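Local atomic coordinates of nucleoside diphosphate kinase (PDB entry 3ZTP), a protein that probably makes nucleoside triphosphates other than ATP by passing the ATP gamma phosphate to nucleoside diphosphates through a phosphorylated enzyme intermediate. Residues L7-P12 and E65-G70. Numbering follows the deposited sequence.
Sequences LIIVKP and EFMSSG. With SO4 (sulfate ion), chain D.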
ATOM      1  N   LEU A   7      18.153   4.124   0.645  1.00  7.52           N
ATOM      2  CA  LEU A   7      16.913   4.803   0.271  1.00  7.24           C
ATOM      3  C   LEU A   7      17.244   6.149  -0.338  1.00  7.69           C
ATOM      4  O   LEU A   7      18.016   6.913   0.254  1.00  8.48           O
ATOM      5  CB  LEU A   7      16.036   5.014   1.500  1.00  8.79           C
ATOM      6  CG  LEU A   7      14.663   5.606   1.140  1.00 11.32           C
ATOM      7  CD1 LEU A   7      13.698   4.547   0.652  1.00  9.14           C
ATOM      8  CD2 LEU A   7      14.058   6.423   2.268  1.00 14.25           C
ATOM      9  N   ILE A   8      16.628   6.466  -1.479  1.00  6.75           N
ATOM     10  CA  ILE A   8      16.609   7.842  -1.964  1.00  6.90           C
ATOM     11  C   ILE A   8      15.195   8.387  -1.920  1.00  7.20           C
ATOM     12  O   ILE A   8      14.209   7.650  -2.072  1.00  6.14           O
ATOM     13  CB  ILE A   8      17.203   8.020  -3.379  1.00  7.38           C
ATOM     14  CG1 ILE A   8      16.461   7.168  -4.422  1.00  7.33           C
ATOM     15  CG2 ILE A   8      18.684   7.713  -3.360  1.00  8.83           C
ATOM     16  CD1 ILE A   8      16.734   7.570  -5.871  1.00  9.52           C
ATOM     17  N   ILE A   9      15.092   9.696  -1.696  1.00  6.32           N
ATOM     18  CA  ILE A   9      13.811  10.406  -1.866  1.00  7.00           C
ATOM     19  C   ILE A   9      14.062  11.599  -2.767  1.00  6.82           C
ATOM     20  O   ILE A   9      14.911  12.438  -2.457  1.00  6.59           O
ATOM     21  CB  ILE A   9      13.195  10.893  -0.548  1.00  7.00           C
ATOM     22  CG1 ILE A   9      13.076   9.727   0.425  1.00  8.49           C
ATOM     23  CG2 ILE A   9      11.841  11.499  -0.842  1.00  8.76           C
ATOM     24  CD1 ILE A   9      12.578  10.154   1.818  1.00 12.30           C
ATOM     25  N   VAL A  10      13.307  11.675  -3.861  1.00  5.99           N
ATOM     26  CA  VAL A  10      13.333  12.844  -4.745  1.00  6.28           C
ATOM     27  C   VAL A  10      12.410  13.871  -4.127  1.00  6.85           C
ATOM     28  O   VAL A  10      11.214  13.597  -3.923  1.00  7.35           O
ATOM     29  CB  VAL A  10      12.926  12.470  -6.169  1.00  6.92           C
ATOM     30  CG1 VAL A  10      12.888  13.695  -7.083  1.00  7.52           C
ATOM     31  CG2 VAL A  10      13.875  11.404  -6.712  1.00  8.32           C
ATOM     32  N   LYS A  11      12.968  15.017  -3.768  1.00  6.98           N
ATOM     33  CA  LYS A  11      12.291  16.009  -2.949  1.00  7.47           C
ATOM     34  C   LYS A  11      11.390  16.897  -3.805  1.00  8.10           C
ATOM     35  O   LYS A  11      11.462  16.899  -5.040  1.00  8.83           O
ATOM     36  CB  LYS A  11      13.320  16.844  -2.185  1.00  7.81           C
ATOM     37  CG  LYS A  11      14.232  16.050  -1.291  1.00  8.33           C
ATOM     38  CD  LYS A  11      15.179  16.942  -0.489  1.00  8.54           C
ATOM     39  CE  LYS A  11      15.957  16.198   0.571  1.00  8.92           C
ATOM     40  NZ  LYS A  11      16.942  17.043   1.263  1.00 11.09           N
ATOM     41  N   PRO A  12      10.512  17.671  -3.160  1.00  7.63           N
ATOM     42  CA  PRO A  12       9.532  18.405  -3.961  1.00  8.61           C
ATOM     43  C   PRO A  12      10.133  19.428  -4.926  1.00  9.53           C
ATOM     44  O   PRO A  12       9.495  19.750  -5.943  1.00  9.78           O
ATOM     45  CB  PRO A  12       8.626  19.061  -2.904  1.00  9.75           C
ATOM     46  CG  PRO A  12       8.720  18.158  -1.748  1.00  9.19           C
ATOM     47  CD  PRO A  12      10.171  17.715  -1.725  1.00  8.13           C
ATOM     48  N   GLU A  65       8.235  21.064   6.915  1.00 11.82           N
ATOM     49  CA  GLU A  65       7.259  21.719   6.047  1.00 12.44           C
ATOM     50  C   GLU A  65       7.574  21.440   4.567  1.00 11.06           C
ATOM     51  O   GLU A  65       6.702  21.066   3.790  1.00 13.00           O
ATOM     52  CB  GLU A  65       7.236  23.242   6.291  1.00 16.55           C
ATOM     53  CG  GLU A  65       6.296  23.974   5.345  1.00 21.41           C
ATOM     54  CD  GLU A  65       6.264  25.481   5.552  1.00 29.44           C
ATOM     55  OE1 GLU A  65       7.338  26.080   5.762  1.00 29.26           O
ATOM     56  OE2 GLU A  65       5.158  26.064   5.476  1.00 32.50           O
ATOM     57  N   PHE A  66       8.839  21.608   4.190  1.00 11.00           N
ATOM     58  CA  PHE A  66       9.250  21.388   2.809  1.00 11.21           C
ATOM     59  C   PHE A  66       8.952  19.959   2.366  1.00 10.09           C
ATOM     60  O   PHE A  66       8.382  19.722   1.299  1.00 10.06           O
ATOM     61  CB  PHE A  66      10.743  21.695   2.685  1.00 11.62           C
ATOM     62  CG  PHE A  66      11.344  21.336   1.350  1.00  9.75           C
ATOM     63  CD1 PHE A  66      10.776  21.781   0.165  1.00 11.33           C
ATOM     64  CD2 PHE A  66      12.496  20.581   1.295  1.00 10.25           C
ATOM     65  CE1 PHE A  66      11.359  21.454  -1.059  1.00 11.87           C
ATOM     66  CE2 PHE A  66      13.087  20.282   0.079  1.00 12.26           C
ATOM     67  CZ  PHE A  66      12.512  20.695  -1.079  1.00 10.96           C
ATOM     68  N   MET A  67       9.345  19.005   3.194  1.00  9.22           N
ATOM     69  CA  MET A  67       9.212  17.605   2.829  1.00  8.75           C
ATOM     70  C   MET A  67       7.776  17.087   2.839  1.00 10.29           C
ATOM     71  O   MET A  67       7.507  15.981   2.345  1.00 11.16           O
ATOM     72  CB  MET A  67      10.147  16.730   3.678  1.00  9.75           C
ATOM     73  CG  MET A  67      11.622  16.911   3.303  1.00  8.96           C
ATOM     74  SD  MET A  67      12.003  16.476   1.583  1.00  9.84           S
ATOM     75  CE  MET A  67      11.762  14.692   1.642  1.00 10.19           C
ATOM     76  N   SER A  68       6.871  17.877   3.404  1.00 10.01           N
ATOM     77  CA  SER A  68       5.444  17.565   3.397  1.00 11.12           C
ATOM     78  C   SER A  68       4.668  18.529   2.503  1.00 11.56           C
ATOM     79  O   SER A  68       3.439  18.531   2.545  1.00 13.90           O
ATOM     80  CB  SER A  68       4.867  17.573   4.826  1.00 12.32           C
ATOM     81  OG  SER A  68       5.056  18.812   5.493  1.00 12.59           O
ATOM     82  N   SER A  69       5.354  19.338   1.694  1.00 11.55           N
ATOM     83  CA  SER A  69       4.715  20.406   0.916  1.00 12.86           C
ATOM     84  C   SER A  69       4.158  19.961  -0.418  1.00 14.21           C
ATOM     85  O   SER A  69       3.452  20.704  -1.079  1.00 17.23           O
ATOM     86  CB  SER A  69       5.686  21.573   0.686  1.00 13.41           C
ATOM     87  OG  SER A  69       6.740  21.189  -0.174  1.00 14.68           O
ATOM     88  N   GLY A  70       4.481  18.737  -0.812  1.00 12.42           N
ATOM     89  CA  GLY A  70       4.000  18.190  -2.064  1.00 11.86           C
ATOM     90  C   GLY A  70       4.455  16.751  -2.143  1.00 11.27           C
ATOM     91  O   GLY A  70       5.206  16.292  -1.289  1.00 11.10           O
TER
HETATM   92  S   SO4 D 510      17.974  15.209   3.710  0.61 29.77           S
HETATM   93  O1  SO4 D 510      18.852  15.259   2.547  0.61 35.26           O
HETATM   94  O2  SO4 D 510      18.488  14.218   4.655  0.61 37.69           O
HETATM   95  O3  SO4 D 510      17.943  16.477   4.434  0.61 34.25           O
HETATM   96  O4  SO4 D 510      16.628  14.911   3.304  0.61 20.32           O
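Pro12 is the bump here, and the last turn of helix 60-67 with the loop after it forms the hollow. Pro12 CD lies over one face of the Phe66 ring, off-centre toward the rim, in a CH-pi contact 4.2 Å from the ring centroid. CG of the same proline comes to 3.4 Å from Phe66 O, while CB and CG pack against Ser69 OG and Gly70 O comes near CG as well. Phe66 O is already engaged: Ser69 OG donates to it at 2.6 Å and Ser69 N binds it too, fixing the rim of the hollow. Beside the ring, the same Pro12 CD also meets Met67 SD; Met67 bends at chi2 and chi3 (-61° and -69°), which swings its thioether across to the strand. SD sits 3.7 Å from Lys11 CG, and CE reaches on to Ile9 CG2 at 4.0 Å. The Lys11 stem runs along the groove where Phe66 and Met67 SD adjoin, its CD approaching Phe66 CE2 obliquely at 4.0 Å. Extended beyond CG, it delivers NZ to Asn117 OD1 and to weak hydrogen bonds with sulfate O1 (2.9 Å) and O4; Tyr51 and His120 also bind this ion. With an alanine at Lys11, Asn117 OD1 and the anion would probably lose their ammonium partner, and a gap would be likely to open beside Met67 SD. The packing thus joins the end of central strand 3-10 to helix 60-67 at the predicted ATP site of the nucleoside diphosphate kinase fold, where the sulfate, beside the predicted phosphohistidine His120, probably mimics a phosphate.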